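Local coordinates for uncharacterized protein (PDB 5VJ4) that is of unknown function but is a putative surface lipoprotein of a relapsing fever spirochete, possibly lipid-binding, from a gene differentially regulated between tick and mammal, at residues A218-K223 and M281-R286; K161-A166 and R188-V193; I108-D113 and R139-G144. One frame throughout, in Å; residues are numbered along the deposited sequence.

Contact 1. Residues A218-K223 and M281-R286; sequences APRFRK and MIDIYR
R220 reaches from the short helix 218-222 to D283 of the long helix 263-301 and grips OD1 alone with both terminal nitrogens. Its NH1 lies 2.9 Å and its NH2 2.8 Å from D283 OD1, and the oxygen sits in the guanidinium plane. From the carboxylate's side the fit is less even: NH1 meets the syn lone pair, whereas NH2 approaches on the syn side 32° out of the plane. The extended chain of R220 and D283 coming the other way together cross the gap between the short helical segments, whose axes pass 14.2 Å apart; the backbones do not pack closely. I282 sets its CG2 at the edge of the same guanidinium, 3.9 Å from R220 NH2, and the same CG2 lies over the centre of one face of the R286 guanidinium. R286 slides past R220 in the opposite direction with its plane almost parallel. D245 would offset the gathered positive charge, since OD2 pairs with R220 NE and OD1 with R286 NH2. Y217 adds a cation-pi contact to R220. The arrangement is a buried salt-bridge network in an all-helical fold: R220 and D283 link helices 218-222 and 263-301, and D245 brings in helix 243-256 through both arginines.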
ATOM      1  N   ALA A 218      11.265  -1.585  17.989  1.00 52.45           N
ATOM      2  CA  ALA A 218      11.628  -2.507  19.062  1.00 49.85           C
ATOM      3  C   ALA A 218      10.392  -3.171  19.708  1.00 68.89           C
ATOM      4  O   ALA A 218      10.307  -4.415  19.702  1.00 63.84           O
ATOM      5  CB  ALA A 218      12.502  -1.826  20.074  1.00 48.49           C
ATOM      6  N   PRO A 219       9.399  -2.362  20.192  1.00 50.73           N
ATOM      7  CA  PRO A 219       8.149  -2.940  20.637  1.00 47.97           C
ATOM      8  C   PRO A 219       7.542  -3.917  19.636  1.00 64.05           C
ATOM      9  O   PRO A 219       6.999  -4.959  20.044  1.00 65.67           O
ATOM     10  CB  PRO A 219       7.233  -1.732  20.708  1.00 46.92           C
ATOM     11  CG  PRO A 219       8.120  -0.618  21.065  1.00 47.67           C
ATOM     12  CD  PRO A 219       9.330  -0.890  20.257  1.00 47.64           C
ATOM     13  N   ARG A 220       7.639  -3.574  18.345  1.00 48.67           N
ATOM     14  CA  ARG A 220       6.950  -4.314  17.319  1.00 54.88           C
ATOM     15  C   ARG A 220       7.538  -5.711  17.166  1.00 51.86           C
ATOM     16  O   ARG A 220       6.797  -6.669  16.913  1.00 77.87           O
ATOM     17  CB  ARG A 220       6.883  -3.528  16.007  1.00 59.23           C
ATOM     18  CG  ARG A 220       6.263  -2.142  16.174  1.00 58.78           C
ATOM     19  CD  ARG A 220       6.339  -1.298  14.899  1.00 49.57           C
ATOM     20  NE  ARG A 220       5.542  -0.088  15.002  1.00 40.92           N
ATOM     21  CZ  ARG A 220       5.866   1.089  14.472  1.00 68.52           C
ATOM     22  NH1 ARG A 220       6.988   1.238  13.798  1.00 57.26           N
ATOM     23  NH2 ARG A 220       5.073   2.150  14.640  1.00 72.12           N
ATOM     24  N   PHE A 221       8.850  -5.828  17.377  1.00 60.42           N
ATOM     25  CA  PHE A 221       9.522  -7.130  17.361  1.00 56.19           C
ATOM     26  C   PHE A 221       9.255  -7.860  18.666  1.00 60.55           C
ATOM     27  O   PHE A 221       8.841  -9.021  18.649  1.00 71.28           O
ATOM     28  CB  PHE A 221      11.016  -6.972  17.157  1.00 45.32           C
ATOM     29  CG  PHE A 221      11.419  -6.753  15.732  1.00 48.80           C
ATOM     30  CD1 PHE A 221      11.252  -7.740  14.789  1.00 56.44           C
ATOM     31  CD2 PHE A 221      12.027  -5.565  15.345  1.00 58.81           C
ATOM     32  CE1 PHE A 221      11.647  -7.541  13.467  1.00 58.46           C
ATOM     33  CE2 PHE A 221      12.424  -5.354  14.029  1.00 60.24           C
ATOM     34  CZ  PHE A 221      12.230  -6.345  13.086  1.00 47.14           C
ATOM     35  N   ARG A 222       9.467  -7.170  19.792  1.00 46.54           N
ATOM     36  CA  ARG A 222       9.201  -7.744  21.110  1.00 58.59           C
ATOM     37  C   ARG A 222       7.847  -8.425  21.213  1.00 63.02           C
ATOM     38  O   ARG A 222       7.727  -9.485  21.840  1.00 91.22           O
ATOM     39  CB  ARG A 222       9.299  -6.692  22.191  1.00 60.14           C
ATOM     40  CG  ARG A 222      10.566  -6.795  22.993  1.00 69.13           C
ATOM     41  CD  ARG A 222      10.392  -5.956  24.229  1.00 77.29           C
ATOM     42  NE  ARG A 222      10.574  -4.534  23.952  1.00 74.76           N
ATOM     43  CZ  ARG A 222      11.753  -3.928  23.829  1.00 83.80           C
ATOM     44  NH1 ARG A 222      12.911  -4.622  23.937  1.00 60.43           N
ATOM     45  NH2 ARG A 222      11.763  -2.613  23.604  1.00 75.36           N
ATOM     46  N   LYS A 223       6.859  -7.835  20.540  1.00 53.71           N
ATOM     47  CA  LYS A 223       5.477  -8.272  20.579  1.00 57.01           C
ATOM     48  C   LYS A 223       5.302  -9.743  20.160  1.00 69.82           C
ATOM     49  O   LYS A 223       4.319 -10.384  20.524  1.00 75.86           O
ATOM     50  CB  LYS A 223       4.612  -7.313  19.736  1.00 49.01           C
ATOM     51  CG  LYS A 223       3.100  -7.387  19.937  1.00 56.49           C
ATOM     52  CD  LYS A 223       2.695  -6.967  21.346  1.00100.09           C
ATOM     53  CE  LYS A 223       1.246  -6.519  21.434  1.00 75.72           C
ATOM     54  NZ  LYS A 223       0.255  -7.440  20.845  1.00 62.66           N
HETATM   55  N   MSE A 281       2.221   4.627   8.620  1.00 53.91           N
HETATM   56  CA  MSE A 281       1.415   5.819   8.837  1.00 57.61           C
HETATM   57  C   MSE A 281       1.561   6.272  10.256  1.00 50.23           C
HETATM   58  O   MSE A 281       1.461   7.444  10.521  1.00 56.79           O
HETATM   59  CB  MSE A 281      -0.019   5.482   8.566  1.00 50.87           C
HETATM   60  CG  MSE A 281      -0.895   6.652   8.957  1.00 77.79           C
HETATM   61 SE   MSE A 281      -2.779   6.037   9.089  1.00 85.55          SE
HETATM   62  CE  MSE A 281      -2.899   5.208  10.854  1.00 53.17           C
ATOM     63  N   ILE A 282       1.830   5.348  11.168  1.00 42.01           N
ATOM     64  CA  ILE A 282       1.988   5.680  12.588  1.00 46.09           C
ATOM     65  C   ILE A 282       3.293   6.442  12.850  1.00 67.34           C
ATOM     66  O   ILE A 282       3.279   7.462  13.564  1.00 57.73           O
ATOM     67  CB  ILE A 282       1.926   4.415  13.497  1.00 53.03           C
ATOM     68  CG1 ILE A 282       0.565   3.732  13.375  1.00 53.83           C
ATOM     69  CG2 ILE A 282       2.204   4.750  14.959  1.00 44.09           C
ATOM     70  CD1 ILE A 282       0.372   2.563  14.312  1.00 47.01           C
ATOM     71  N   ASP A 283       4.407   5.930  12.301  1.00 66.63           N
ATOM     72  CA  ASP A 283       5.701   6.598  12.397  1.00 51.18           C
ATOM     73  C   ASP A 283       5.562   8.012  11.823  1.00 57.81           C
ATOM     74  O   ASP A 283       5.940   8.996  12.482  1.00 55.13           O
ATOM     75  CB  ASP A 283       6.797   5.841  11.629  1.00 65.27           C
ATOM     76  CG  ASP A 283       6.996   4.394  12.096  1.00 85.66           C
ATOM     77  OD1 ASP A 283       6.671   4.048  13.275  1.00 72.36           O
ATOM     78  OD2 ASP A 283       7.515   3.606  11.250  1.00 61.79           O
ATOM     79  N   ILE A 284       4.979   8.128  10.624  1.00 39.04           N
ATOM     80  CA  ILE A 284       4.919   9.430   9.992  1.00 41.69           C
ATOM     81  C   ILE A 284       4.148  10.398  10.878  1.00 49.23           C
ATOM     82  O   ILE A 284       4.621  11.492  11.141  1.00 58.14           O
ATOM     83  CB  ILE A 284       4.281   9.335   8.617  1.00 39.95           C
ATOM     84  CG1 ILE A 284       5.282   8.745   7.629  1.00 48.68           C
ATOM     85  CG2 ILE A 284       3.795  10.702   8.171  1.00 38.57           C
ATOM     86  CD1 ILE A 284       4.669   7.883   6.532  1.00 51.54           C
ATOM     87  N   TYR A 285       2.980   9.960  11.350  1.00 56.32           N
ATOM     88  CA  TYR A 285       2.137  10.779  12.180  1.00 58.67           C
ATOM     89  C   TYR A 285       2.902  11.272  13.402  1.00 58.32           C
ATOM     90  O   TYR A 285       2.786  12.427  13.798  1.00 58.08           O
ATOM     91  CB  TYR A 285       0.922   9.994  12.644  1.00 55.64           C
ATOM     92  CG  TYR A 285       0.079  10.765  13.631  1.00 54.25           C
ATOM     93  CD1 TYR A 285      -0.770  11.783  13.199  1.00 48.09           C
ATOM     94  CD2 TYR A 285       0.164  10.505  14.997  1.00 53.65           C
ATOM     95  CE1 TYR A 285      -1.527  12.512  14.095  1.00 46.51           C
ATOM     96  CE2 TYR A 285      -0.565  11.232  15.906  1.00 49.16           C
ATOM     97  CZ  TYR A 285      -1.414  12.227  15.445  1.00 56.14           C
ATOM     98  OH  TYR A 285      -2.166  12.930  16.340  1.00 49.70           O
ATOM     99  N   ARG A 286       3.667  10.383  14.004  1.00 44.97           N
ATOM    100  CA  ARG A 286       4.398  10.720  15.206  1.00 47.80           C
ATOM    101  C   ARG A 286       5.421  11.799  14.969  1.00 57.21           C
ATOM    102  O   ARG A 286       5.618  12.645  15.837  1.00 63.84           O
ATOM    103  CB  ARG A 286       5.100   9.511  15.774  1.00 37.18           C
ATOM    104  CG  ARG A 286       4.175   8.506  16.373  1.00 34.12           C
ATOM    105  CD  ARG A 286       4.989   7.385  16.947  1.00 51.91           C
ATOM    106  NE  ARG A 286       4.123   6.410  17.564  1.00 39.63           N
ATOM    107  CZ  ARG A 286       4.397   5.118  17.688  1.00 57.61           C
ATOM    108  NH1 ARG A 286       5.518   4.602  17.189  1.00 65.09           N
ATOM    109  NH2 ARG A 286       3.508   4.323  18.269  1.00 48.13           N
TER

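Contact 2. Residues K161-A166 and R188-V193; sequences KTKGEA and RYDGLV
K163 and D190 meet as an ion pair across helices 145-171 and 176-201, and this pair makes up the whole direct contact between 161-166 and 188-193. The ammonium group faces both carboxylate oxygens unequally: K163 NZ stands 2.9 Å from D190 OD1, on that oxygen's syn lone pair, and donates a second, weak bond to D190 OD2 at 3.1 Å. Because the syn side of OD1 is the one turned to the other oxygen, the nitrogen sits at the mouth of the carboxylate. The lysine chain arrives at about a right angle to the aspartate side chain. With CG placed opposite the backbone N (chi1 -173°) and every later torsion extended, K163 spans most of the gap between backbones whose nearest CA atoms, those of K163 and D190, are 9.6 Å apart.

No apolar pair crosses between the segments; K163 packs instead on Y126, Y97 and F221 outside them. A further hydrogen bond comes from outside, where Y126 OH also binds D190 OD1. That oxygen therefore has two polar partners, which probably restricts rotation of the carboxylate and would help stabilise its charge.

Y126, on helix 118-128, packs against V193 as well, so this third helix lies against both segments. Helix 218-222 touches both too: F221 rests on T162 and meets the ring of Y189 edge-to-face. Further round helix 176-201, L192 packs on Y276, V279 and R280 of helix 263-301, while R188 NE bonds to N271 O of the second subunit. The salt bridge thus lies at the protein surface, on one flank of two successive helices that otherwise pack against other helices, and helix 176-201 reaches the second subunit through R188.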
ATOM      1  N   LYS A 161      19.446  -6.227  18.737  1.00 64.21           N
ATOM      2  CA  LYS A 161      19.406  -7.125  19.914  1.00 67.73           C
ATOM      3  C   LYS A 161      17.969  -7.605  20.089  1.00 62.23           C
ATOM      4  O   LYS A 161      17.718  -8.830  20.198  1.00 70.90           O
ATOM      5  CB  LYS A 161      19.989  -6.467  21.188  1.00 47.98           C
ATOM      6  N   THR A 162      17.031  -6.648  20.037  1.00 54.79           N
ATOM      7  CA  THR A 162      15.604  -6.964  20.127  1.00 57.23           C
ATOM      8  C   THR A 162      15.184  -7.933  19.030  1.00 56.37           C
ATOM      9  O   THR A 162      14.579  -8.969  19.315  1.00 62.57           O
ATOM     10  CB  THR A 162      14.737  -5.699  20.099  1.00 61.13           C
ATOM     11  OG1 THR A 162      14.782  -5.063  21.373  1.00 77.86           O
ATOM     12  CG2 THR A 162      13.301  -6.030  19.800  1.00 64.86           C
ATOM     13  N   LYS A 163      15.528  -7.602  17.787  1.00 47.50           N
ATOM     14  CA  LYS A 163      15.211  -8.468  16.651  1.00 54.74           C
ATOM     15  C   LYS A 163      15.747  -9.897  16.834  1.00 70.38           C
ATOM     16  O   LYS A 163      15.142 -10.880  16.353  1.00 68.57           O
ATOM     17  CB  LYS A 163      15.701  -7.845  15.345  1.00 61.66           C
ATOM     18  CG  LYS A 163      15.262  -8.589  14.094  1.00 73.51           C
ATOM     19  CD  LYS A 163      15.961  -8.093  12.834  1.00 56.92           C
ATOM     20  CE  LYS A 163      15.628  -9.024  11.684  1.00 65.36           C
ATOM     21  NZ  LYS A 163      16.496  -8.804  10.507  1.00 90.18           N
ATOM     22  N   GLY A 164      16.862 -10.004  17.554  1.00 68.56           N
ATOM     23  CA  GLY A 164      17.466 -11.305  17.853  1.00 80.21           C
ATOM     24  C   GLY A 164      16.645 -12.142  18.817  1.00 87.61           C
ATOM     25  O   GLY A 164      16.437 -13.351  18.587  1.00 85.47           O
ATOM     26  N   GLU A 165      16.194 -11.504  19.902  1.00 64.69           N
ATOM     27  CA  GLU A 165      15.236 -12.131  20.822  1.00 60.59           C
ATOM     28  C   GLU A 165      14.037 -12.643  20.041  1.00 75.01           C
ATOM     29  O   GLU A 165      13.687 -13.836  20.100  1.00 85.48           O
ATOM     30  CB  GLU A 165      14.759 -11.146  21.885  1.00 70.67           C
ATOM     31  CG  GLU A 165      15.849 -10.375  22.604  1.00100.42           C
ATOM     32  CD  GLU A 165      16.900 -11.261  23.266  1.00124.90           C
ATOM     33  OE1 GLU A 165      17.932 -10.681  23.668  1.00142.66           O
ATOM     34  OE2 GLU A 165      16.717 -12.511  23.402  1.00 90.40           O
ATOM     35  N   ALA A 166      13.441 -11.737  19.266  1.00 59.20           N
ATOM     36  CA  ALA A 166      12.288 -12.065  18.469  1.00 58.73           C
ATOM     37  C   ALA A 166      12.583 -13.275  17.574  1.00 72.37           C
ATOM     38  O   ALA A 166      11.737 -14.161  17.393  1.00 66.65           O
ATOM     39  CB  ALA A 166      11.872 -10.862  17.657  1.00 63.73           C
ATOM     40  N   ARG A 188       8.905  -7.523   6.447  1.00 48.94           N
ATOM     41  CA  ARG A 188       8.262  -6.222   6.237  1.00 49.48           C
ATOM     42  C   ARG A 188       8.892  -5.169   7.148  1.00 48.67           C
ATOM     43  O   ARG A 188       9.260  -4.084   6.695  1.00 45.09           O
ATOM     44  CB  ARG A 188       6.746  -6.295   6.440  1.00 47.06           C
ATOM     45  CG  ARG A 188       6.073  -7.389   5.650  1.00 45.15           C
ATOM     46  CD  ARG A 188       4.605  -7.123   5.390  1.00 61.44           C
ATOM     47  NE  ARG A 188       3.965  -8.275   4.765  1.00 72.47           N
ATOM     48  CZ  ARG A 188       3.611  -9.388   5.406  1.00 63.69           C
ATOM     49  NH1 ARG A 188       3.819  -9.530   6.724  1.00 54.59           N
ATOM     50  NH2 ARG A 188       3.054 -10.368   4.711  1.00 66.49           N
ATOM     51  N   TYR A 189       9.077  -5.524   8.417  1.00 44.83           N
ATOM     52  CA  TYR A 189       9.654  -4.594   9.351  1.00 54.70           C
ATOM     53  C   TYR A 189      11.085  -4.206   8.936  1.00 65.84           C
ATOM     54  O   TYR A 189      11.425  -2.993   8.960  1.00 55.20           O
ATOM     55  CB  TYR A 189       9.607  -5.139  10.761  1.00 56.57           C
ATOM     56  CG  TYR A 189       8.241  -5.263  11.420  1.00 53.89           C
ATOM     57  CD1 TYR A 189       7.104  -4.642  10.908  1.00 68.76           C
ATOM     58  CD2 TYR A 189       8.112  -5.983  12.611  1.00 52.99           C
ATOM     59  CE1 TYR A 189       5.872  -4.763  11.553  1.00 59.02           C
ATOM     60  CE2 TYR A 189       6.905  -6.074  13.266  1.00 55.89           C
ATOM     61  CZ  TYR A 189       5.786  -5.476  12.733  1.00 57.93           C
ATOM     62  OH  TYR A 189       4.601  -5.621  13.415  1.00 74.18           O
ATOM     63  N   ASP A 190      11.884  -5.206   8.515  1.00 46.42           N
ATOM     64  CA  ASP A 190      13.220  -4.950   7.925  1.00 47.15           C
ATOM     65  C   ASP A 190      13.138  -3.859   6.869  1.00 47.10           C
ATOM     66  O   ASP A 190      13.825  -2.826   6.962  1.00 55.09           O
ATOM     67  CB  ASP A 190      13.825  -6.212   7.303  1.00 54.25           C
ATOM     68  CG  ASP A 190      14.491  -7.128   8.333  1.00 75.04           C
ATOM     69  OD1 ASP A 190      14.776  -6.668   9.463  1.00 57.08           O
ATOM     70  OD2 ASP A 190      14.727  -8.319   8.008  1.00 99.01           O
ATOM     71  N   GLY A 191      12.232  -4.055   5.917  1.00 39.14           N
ATOM     72  CA  GLY A 191      12.058  -3.108   4.829  1.00 35.65           C
ATOM     73  C   GLY A 191      11.842  -1.723   5.345  1.00 39.49           C
ATOM     74  O   GLY A 191      12.496  -0.780   4.901  1.00 55.40           O
ATOM     75  N   LEU A 192      10.942  -1.601   6.320  1.00 49.69           N
ATOM     76  CA  LEU A 192      10.559  -0.285   6.818  1.00 47.91           C
ATOM     77  C   LEU A 192      11.746   0.375   7.495  1.00 55.76           C
ATOM     78  O   LEU A 192      12.014   1.564   7.271  1.00 50.37           O
ATOM     79  CB  LEU A 192       9.366  -0.387   7.743  1.00 44.32           C
ATOM     80  CG  LEU A 192       8.032  -0.720   7.058  1.00 42.24           C
ATOM     81  CD1 LEU A 192       7.095  -1.296   8.083  1.00 57.60           C
ATOM     82  CD2 LEU A 192       7.402   0.481   6.422  1.00 35.75           C
ATOM     83  N   VAL A 193      12.487  -0.417   8.265  1.00 48.60           N
ATOM     84  CA  VAL A 193      13.691   0.079   8.900  1.00 50.42           C
ATOM     85  C   VAL A 193      14.694   0.528   7.852  1.00 64.27           C
ATOM     86  O   VAL A 193      15.163   1.687   7.910  1.00 48.99           O
ATOM     87  CB  VAL A 193      14.291  -0.933   9.877  1.00 52.62           C
ATOM     88  CG1 VAL A 193      15.560  -0.370  10.534  1.00 49.21           C
ATOM     89  CG2 VAL A 193      13.257  -1.274  10.935  1.00 43.21           C
TER

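Contact 3. Residues I108-D113 and R139-G144; sequences IALLDD and RLNKLG. With SO4 (sulfate ion), chain F.
L110, L111 and L140 form the tightly packed part of the contact between helix 105-114 and the end of helix 133-141. L110 points at the other segment and has the most surface buried there; its CD2 lies over the backbone at N141 and 4.4 Å from L140 CB. L111 and L140 meet obliquely through one methyl each, L111 CD2 and L140 CD1, 3.9 Å apart. A chi1 of -58°, with CG opposite the carbonyl carbon, carries CD2 of L111 across to L140 CD1. All three leucines are buried, and no hydrogen bond crosses between the segments, so the join rests on van der Waals packing, mostly of leucines.

Toward solvent the packing ends at N141, an exposed residue. Its side chain crosses that of L110 at about a right angle, with N141 OD1 3.9 Å from L110 CD1, an approach of amide oxygen to methyl. G144, with positive phi (90°), ends the helical run and stands at the N-cap of the next helix. R139 turns elsewhere, bent at chi2 (78°): its NE and NH2 bond to F200 O and I205 O, and NH2 makes a weak 3.5 Å bond to sulfate O4, an atom lying near the guanidinium plane, at its edge; the ion is probably from the crystallisation liquor. T207 N also binds this ion.

Other helices close the buried side. L140 packs on I124 of helix 118-128 and V148 of helix 145-171, while L111 touches R121 of helix 118-128 and the loop residues V102 and V116. L143 leans on V148 and on F200 of helix 176-201. The contact thus fastens helix 105-114 onto helix 133-141 at the edge of the helical body, with helices 118-128 and 145-171 beside it.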
ATOM      1  N   ILE A 108      35.332   0.262   6.189  1.00 49.97           N
ATOM      2  CA  ILE A 108      35.776  -0.331   7.406  1.00 43.03           C
ATOM      3  C   ILE A 108      36.841   0.557   8.056  1.00 65.80           C
ATOM      4  O   ILE A 108      36.894   0.690   9.268  1.00 64.44           O
ATOM      5  CB  ILE A 108      36.396  -1.681   7.153  1.00 41.27           C
ATOM      6  CG1 ILE A 108      35.347  -2.611   6.570  1.00 50.71           C
ATOM      7  CG2 ILE A 108      37.049  -2.210   8.446  1.00 44.34           C
ATOM      8  CD1 ILE A 108      35.538  -4.082   6.860  1.00 48.40           C
ATOM      9  N   ALA A 109      37.694   1.158   7.244  1.00 58.23           N
ATOM     10  CA  ALA A 109      38.751   1.962   7.789  1.00 51.68           C
ATOM     11  C   ALA A 109      38.159   3.138   8.542  1.00 60.95           C
ATOM     12  O   ALA A 109      38.544   3.398   9.689  1.00 52.96           O
ATOM     13  CB  ALA A 109      39.680   2.424   6.705  1.00 49.58           C
ATOM     14  N   LEU A 110      37.191   3.805   7.921  1.00 55.59           N
ATOM     15  CA  LEU A 110      36.490   4.911   8.568  1.00 63.28           C
ATOM     16  C   LEU A 110      35.796   4.486   9.881  1.00 68.40           C
ATOM     17  O   LEU A 110      35.910   5.174  10.899  1.00 56.07           O
ATOM     18  CB  LEU A 110      35.510   5.550   7.598  1.00 49.59           C
ATOM     19  CG  LEU A 110      34.594   6.638   8.129  1.00 68.22           C
ATOM     20  CD1 LEU A 110      35.407   7.848   8.570  1.00 62.51           C
ATOM     21  CD2 LEU A 110      33.563   7.006   7.067  1.00 61.03           C
ATOM     22  N   LEU A 111      35.118   3.343   9.870  1.00 53.48           N
ATOM     23  CA  LEU A 111      34.469   2.876  11.089  1.00 57.58           C
ATOM     24  C   LEU A 111      35.472   2.599  12.196  1.00 61.32           C
ATOM     25  O   LEU A 111      35.184   2.881  13.358  1.00 78.68           O
ATOM     26  CB  LEU A 111      33.558   1.665  10.849  1.00 52.51           C
ATOM     27  CG  LEU A 111      32.393   1.774   9.840  1.00 54.34           C
ATOM     28  CD1 LEU A 111      31.745   0.412   9.609  1.00 63.71           C
ATOM     29  CD2 LEU A 111      31.342   2.794  10.264  1.00 50.43           C
ATOM     30  N   ASP A 112      36.649   2.082  11.829  1.00 78.97           N
ATOM     31  CA  ASP A 112      37.752   1.846  12.778  1.00 67.25           C
ATOM     32  C   ASP A 112      38.266   3.167  13.336  1.00 58.17           C
ATOM     33  O   ASP A 112      38.423   3.318  14.546  1.00 65.78           O
ATOM     34  CB  ASP A 112      38.880   1.062  12.118  1.00 68.12           C
ATOM     35  CG  ASP A 112      38.650  -0.448  12.137  1.00 77.53           C
ATOM     36  OD1 ASP A 112      37.626  -0.907  12.689  1.00106.70           O
ATOM     37  OD2 ASP A 112      39.516  -1.182  11.601  1.00 74.15           O
ATOM     38  N   ASP A 113      38.459   4.140  12.454  1.00 51.82           N
ATOM     39  CA  ASP A 113      38.779   5.511  12.861  1.00 55.42           C
ATOM     40  C   ASP A 113      37.765   6.095  13.855  1.00 66.14           C
ATOM     41  O   ASP A 113      38.091   7.012  14.582  1.00 78.75           O
ATOM     42  CB  ASP A 113      38.829   6.391  11.610  1.00 60.87           C
ATOM     43  CG  ASP A 113      39.502   7.716  11.836  1.00 85.54           C
ATOM     44  OD1 ASP A 113      40.132   7.892  12.904  1.00 95.63           O
ATOM     45  OD2 ASP A 113      39.407   8.578  10.922  1.00101.62           O
ATOM     46  N   ARG A 139      27.957   9.820   3.672  1.00 75.41           N
ATOM     47  CA  ARG A 139      27.136  10.362   4.740  1.00 59.01           C
ATOM     48  C   ARG A 139      27.911  10.362   6.030  1.00 69.09           C
ATOM     49  O   ARG A 139      28.084  11.429   6.631  1.00 62.54           O
ATOM     50  CB  ARG A 139      25.817   9.610   4.895  1.00 76.00           C
ATOM     51  CG  ARG A 139      24.791  10.321   5.762  1.00 46.20           C
ATOM     52  CD  ARG A 139      24.089  11.462   5.017  1.00 48.07           C
ATOM     53  NE  ARG A 139      22.881  11.900   5.735  1.00 94.47           N
ATOM     54  CZ  ARG A 139      22.822  12.770   6.760  1.00 76.26           C
ATOM     55  NH1 ARG A 139      23.903  13.349   7.252  1.00 79.16           N
ATOM     56  NH2 ARG A 139      21.660  13.074   7.303  1.00 73.94           N
ATOM     57  N   LEU A 140      28.408   9.187   6.436  1.00 60.96           N
ATOM     58  CA  LEU A 140      29.014   9.050   7.773  1.00 57.28           C
ATOM     59  C   LEU A 140      30.243   9.937   7.979  1.00 67.72           C
ATOM     60  O   LEU A 140      30.549  10.377   9.088  1.00 77.28           O
ATOM     61  CB  LEU A 140      29.357   7.600   8.064  1.00 48.16           C
ATOM     62  CG  LEU A 140      28.201   6.622   8.232  1.00 46.24           C
ATOM     63  CD1 LEU A 140      28.701   5.247   8.658  1.00 41.07           C
ATOM     64  CD2 LEU A 140      27.239   7.159   9.265  1.00 53.40           C
ATOM     65  N   ASN A 141      30.928  10.219   6.885  1.00 67.90           N
ATOM     66  CA  ASN A 141      32.174  10.924   6.933  1.00 68.20           C
ATOM     67  C   ASN A 141      31.985  12.343   7.444  1.00 69.46           C
ATOM     68  O   ASN A 141      32.656  12.754   8.393  1.00 81.84           O
ATOM     69  CB  ASN A 141      32.776  10.909   5.536  1.00 99.10           C
ATOM     70  CG  ASN A 141      34.211  11.327   5.508  1.00 81.30           C
ATOM     71  OD1 ASN A 141      34.971  11.128   6.474  1.00 83.51           O
ATOM     72  ND2 ASN A 141      34.597  11.913   4.387  1.00 86.64           N
ATOM     73  N   LYS A 142      31.032  13.049   6.841  1.00 62.26           N
ATOM     74  CA  LYS A 142      30.745  14.434   7.171  1.00 65.53           C
ATOM     75  C   LYS A 142      30.163  14.672   8.578  1.00 63.32           C
ATOM     76  O   LYS A 142      29.873  15.818   8.904  1.00 72.57           O
ATOM     77  CB  LYS A 142      29.813  15.025   6.101  1.00 85.50           C
ATOM     78  CG  LYS A 142      30.537  15.493   4.843  1.00120.11           C
ATOM     79  CD  LYS A 142      29.709  16.484   4.030  1.00137.76           C
ATOM     80  CE  LYS A 142      30.588  17.540   3.359  1.00119.01           C
ATOM     81  NZ  LYS A 142      29.781  18.594   2.673  1.00 86.61           N
ATOM     82  N   LEU A 143      30.029  13.620   9.403  1.00 57.63           N
ATOM     83  CA  LEU A 143      29.305  13.693  10.670  1.00 64.84           C
ATOM     84  C   LEU A 143      30.093  13.533  11.970  1.00 77.77           C
ATOM     85  O   LEU A 143      29.719  14.102  13.020  1.00 94.53           O
ATOM     86  CB  LEU A 143      28.157  12.680  10.672  1.00 76.96           C
ATOM     87  CG  LEU A 143      26.785  13.089  10.132  1.00 69.64           C
ATOM     88  CD1 LEU A 143      25.899  11.854  10.186  1.00 54.44           C
ATOM     89  CD2 LEU A 143      26.131  14.268  10.865  1.00 44.23           C
ATOM     90  N   GLY A 144      31.127  12.712  11.950  1.00 54.92           N
ATOM     91  CA  GLY A 144      31.932  12.598  13.146  1.00 68.50           C
ATOM     92  C   GLY A 144      31.484  11.537  14.110  1.00 73.44           C
ATOM     93  O   GLY A 144      30.296  11.375  14.361  1.00 98.14           O
TER
HETATM   94  S   SO4 F 504      22.092  16.000  11.126  0.95108.06           S
HETATM   95  O1  SO4 F 504      22.109  17.477  11.087  0.95 87.88           O
HETATM   96  O2  SO4 F 504      20.988  15.539  11.998  0.95126.81           O
HETATM   97  O3  SO4 F 504      23.308  15.437  11.757  0.95 79.21           O
HETATM   98  O4  SO4 F 504      21.940  15.589   9.703  0.95 72.69           O

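From the N terminus the contacts follow one another in series, none enclosing or crossing another. Contact 3 comes first, closing a loop of 25 residues that contains helix 118-128. Helix 145-171 follows helix 133-141 directly and carries the first half of contact 2, which closes a 21-residue hairpin with helix 176-201. Contact 1 then closes a longer loop of 57 residues, bringing helix 218-222 to the long helix 263-301. Contacts 1 and 2 touch, chiefly through F221 and R222 against T162, with centres about 11 Å apart. Contact 3 stands away, its nearest atoms about 13 Å from contact 2 and about 17 Å from contact 1.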